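Local atomic coordinates of glutamine cyclotransferase (Xanthomonas campestris, PDB entry 3MBR), a protein that probably converts N-terminal glutamine of peptides to pyroglutamate by cyclisation, and binds a calcium ion within a beta-propeller fold. Residues E156-G160 / E161-N165. The protein carries 1 engineered substitution. Sequence-based numbering, arbitrary orientation.
Sequences EWVNG and ELLAN. With CA (calcium ion), chain B.
Val158 and Glu161 pair through two backbone hydrogen bonds and close a type I' turn, the tip of an antiparallel beta hairpin in one blade of the propeller; 156-158 lies on the innermost strand of that blade, beside the central calcium. The bond from Val158 N to Glu161 O is 2.8 Å and nearly straight at 172°, whereas Glu161 N reaches Val158 O from above the carbonyl plane. A water bridges Val158 O to Glu161 OE2, a carboxylate oxygen that also forms a salt bridge with Arg174 of the next strand. Two further backbone bonds join Glu156 and Leu163. On the face carrying Val158 and Leu163, Val158 CG2 touches Leu163 CD1 at 3.7 Å. On the other face the Trp157 indole, its CG anti to the backbone N (chi1 -167°), lies back over the turn: Gly160 C and Glu161 O sit above one ring face near its rim, and CE3 meets Leu162 CD1 at 4.1 Å. Tyr118 stacks on the same indole. Followed outward, Glu156 has CB 3.9 Å from the calcium ion; CG turns at chi2 (64°), bringing CD to 3.5 Å from the ion. Of the two oxygens, OE1 accepts a hydrogen bond from Phe211 N, which together with the metal bond of OE2 should fix the carboxylate's rotation. Glu156 OE2 binds the calcium ion at 2.4 Å, joined there by a water, Glu154 OE1 and the carbonyl oxygens of Leu26, Leu155 and Ile209.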
ATOM      1  N   GLU A 156       0.673  -3.816   3.210  1.00 16.01           N
ATOM      2  CA  GLU A 156       1.082  -4.936   2.384  1.00 15.64           C
ATOM      3  C   GLU A 156       1.151  -6.157   3.305  1.00 16.52           C
ATOM      4  O   GLU A 156       1.782  -6.091   4.386  1.00 18.00           O
ATOM      5  CB  GLU A 156       2.453  -4.669   1.776  1.00 16.94           C
ATOM      6  CG  GLU A 156       2.879  -5.766   0.767  1.00 16.63           C
ATOM      7  CD  GLU A 156       1.989  -5.861  -0.454  1.00 17.80           C
ATOM      8  OE1 GLU A 156       2.283  -6.787  -1.250  1.00 19.86           O
ATOM      9  OE2 GLU A 156       1.095  -5.006  -0.688  1.00 18.64           O
ATOM     10  N   TRP A 157       0.604  -7.275   2.885  1.00 17.04           N
ATOM     11  CA  TRP A 157       0.680  -8.514   3.623  1.00 17.77           C
ATOM     12  C   TRP A 157       1.961  -9.220   3.326  1.00 19.14           C
ATOM     13  O   TRP A 157       2.258  -9.456   2.133  1.00 20.92           O
ATOM     14  CB  TRP A 157      -0.484  -9.444   3.236  1.00 18.92           C
ATOM     15  CG  TRP A 157      -0.632 -10.579   4.183  1.00 21.29           C
ATOM     16  CD1 TRP A 157      -0.093 -11.822   4.056  1.00 24.57           C
ATOM     17  CD2 TRP A 157      -1.337 -10.549   5.407  1.00 24.23           C
ATOM     18  NE1 TRP A 157      -0.458 -12.621   5.161  1.00 27.01           N
ATOM     19  CE2 TRP A 157      -1.212 -11.853   5.998  1.00 24.83           C
ATOM     20  CE3 TRP A 157      -2.084  -9.579   6.063  1.00 25.31           C
ATOM     21  CZ2 TRP A 157      -1.866 -12.206   7.182  1.00 28.61           C
ATOM     22  CZ3 TRP A 157      -2.734  -9.952   7.299  1.00 27.46           C
ATOM     23  CH2 TRP A 157      -2.593 -11.239   7.810  1.00 29.58           C
ATOM     24  N   VAL A 158       2.760  -9.567   4.345  1.00 19.81           N
ATOM     25  CA  VAL A 158       4.099 -10.202   4.092  1.00 21.36           C
ATOM     26  C   VAL A 158       4.262 -11.305   5.108  1.00 25.58           C
ATOM     27  O   VAL A 158       4.368 -11.047   6.299  1.00 24.70           O
ATOM     28  CB  VAL A 158       5.201  -9.155   4.288  1.00 21.00           C
ATOM     29  CG1 VAL A 158       6.578  -9.793   4.018  1.00 22.36           C
ATOM     30  CG2 VAL A 158       5.037  -7.953   3.351  1.00 20.30           C
ATOM     31  N   ASN A 159       4.281 -12.536   4.616  1.00 28.43           N
ATOM     32  CA  ASN A 159       4.585 -13.722   5.511  1.00 30.61           C
ATOM     33  C   ASN A 159       3.787 -13.720   6.817  1.00 30.66           C
ATOM     34  O   ASN A 159       4.353 -13.850   7.917  1.00 32.82           O
ATOM     35  CB  ASN A 159       6.075 -13.732   5.863  1.00 35.54           C
ATOM     36  CG  ASN A 159       6.982 -13.884   4.635  1.00 37.45           C
ATOM     37  OD1 ASN A 159       8.074 -13.282   4.591  1.00 45.49           O
ATOM     38  ND2 ASN A 159       6.517 -14.610   3.609  1.00 41.03           N
ATOM     39  N   GLY A 160       2.488 -13.558   6.728  1.00 28.44           N
ATOM     40  CA  GLY A 160       1.633 -13.693   7.865  1.00 28.98           C
ATOM     41  C   GLY A 160       1.529 -12.497   8.720  1.00 27.45           C
ATOM     42  O   GLY A 160       0.932 -12.583   9.799  1.00 30.09           O
ATOM     43  N   GLU A 161       2.138 -11.387   8.284  1.00 25.90           N
ATOM     44  CA  GLU A 161       2.086 -10.162   9.067  1.00 25.28           C
ATOM     45  C   GLU A 161       1.594  -9.053   8.167  1.00 23.41           C
ATOM     46  O   GLU A 161       1.684  -9.143   6.930  1.00 23.03           O
ATOM     47  CB  GLU A 161       3.477  -9.775   9.566  1.00 26.00           C
ATOM     48  CG  GLU A 161       3.907 -10.737  10.657  1.00 30.84           C
ATOM     49  CD  GLU A 161       5.280 -10.477  11.213  1.00 36.37           C
ATOM     50  OE1 GLU A 161       5.430 -10.498  12.418  1.00 38.62           O
ATOM     51  OE2 GLU A 161       6.217 -10.282  10.435  1.00 41.39           O
ATOM     52  N   LEU A 162       1.084  -8.014   8.800  1.00 23.91           N
ATOM     53  CA  LEU A 162       0.634  -6.842   8.042  1.00 22.32           C
ATOM     54  C   LEU A 162       1.715  -5.738   8.148  1.00 22.11           C
ATOM     55  O   LEU A 162       2.064  -5.347   9.281  1.00 24.21           O
ATOM     56  CB  LEU A 162      -0.738  -6.381   8.568  1.00 26.39           C
ATOM     57  CG  LEU A 162      -1.394  -5.146   7.974  1.00 25.50           C
ATOM     58  CD1 LEU A 162      -1.695  -5.470   6.486  1.00 24.83           C
ATOM     59  CD2 LEU A 162      -2.651  -4.869   8.681  1.00 29.85           C
ATOM     60  N   LEU A 163       2.236  -5.256   7.038  1.00 19.40           N
ATOM     61  CA  LEU A 163       3.108  -4.081   7.066  1.00 17.91           C
ATOM     62  C   LEU A 163       2.229  -2.881   6.773  1.00 17.64           C
ATOM     63  O   LEU A 163       1.374  -2.892   5.858  1.00 17.57           O
ATOM     64  CB  LEU A 163       4.174  -4.135   5.990  1.00 17.90           C
ATOM     65  CG  LEU A 163       5.272  -5.222   6.120  1.00 22.45           C
ATOM     66  CD1 LEU A 163       6.424  -5.014   5.168  1.00 22.02           C
ATOM     67  CD2 LEU A 163       5.721  -5.486   7.472  1.00 27.20           C
ATOM     68  N   ALA A 164       2.431  -1.812   7.520  1.00 16.76           N
ATOM     69  CA  ALA A 164       1.648  -0.572   7.311  1.00 16.89           C
ATOM     70  C   ALA A 164       2.575   0.617   7.382  1.00 17.48           C
ATOM     71  O   ALA A 164       3.349   0.764   8.346  1.00 19.11           O
ATOM     72  CB  ALA A 164       0.586  -0.445   8.440  1.00 19.65           C
ATOM     73  N   ASN A 165       2.510   1.457   6.352  1.00 17.48           N
ATOM     74  CA  ASN A 165       3.268   2.718   6.441  1.00 18.07           C
ATOM     75  C   ASN A 165       2.608   3.736   7.331  1.00 18.73           C
ATOM     76  O   ASN A 165       1.381   3.913   7.249  1.00 20.52           O
ATOM     77  CB  ASN A 165       3.383   3.350   5.048  1.00 19.38           C
ATOM     78  CG  ASN A 165       4.406   4.450   5.001  1.00 22.42           C
ATOM     79  OD1 ASN A 165       5.600   4.201   5.238  1.00 28.34           O
ATOM     80  ND2 ASN A 165       3.979   5.675   4.657  1.00 22.96           N
TER
HETATM   81 CA    CA B 300       0.774  -2.617  -1.051  1.00 20.79          CA
HETATM   82  O   HOH W   1       6.592  -9.962   7.765  1.00 29.64           O
HETATM   83  O   HOH W   2      -1.536  -3.081  -1.626  1.00 18.99           O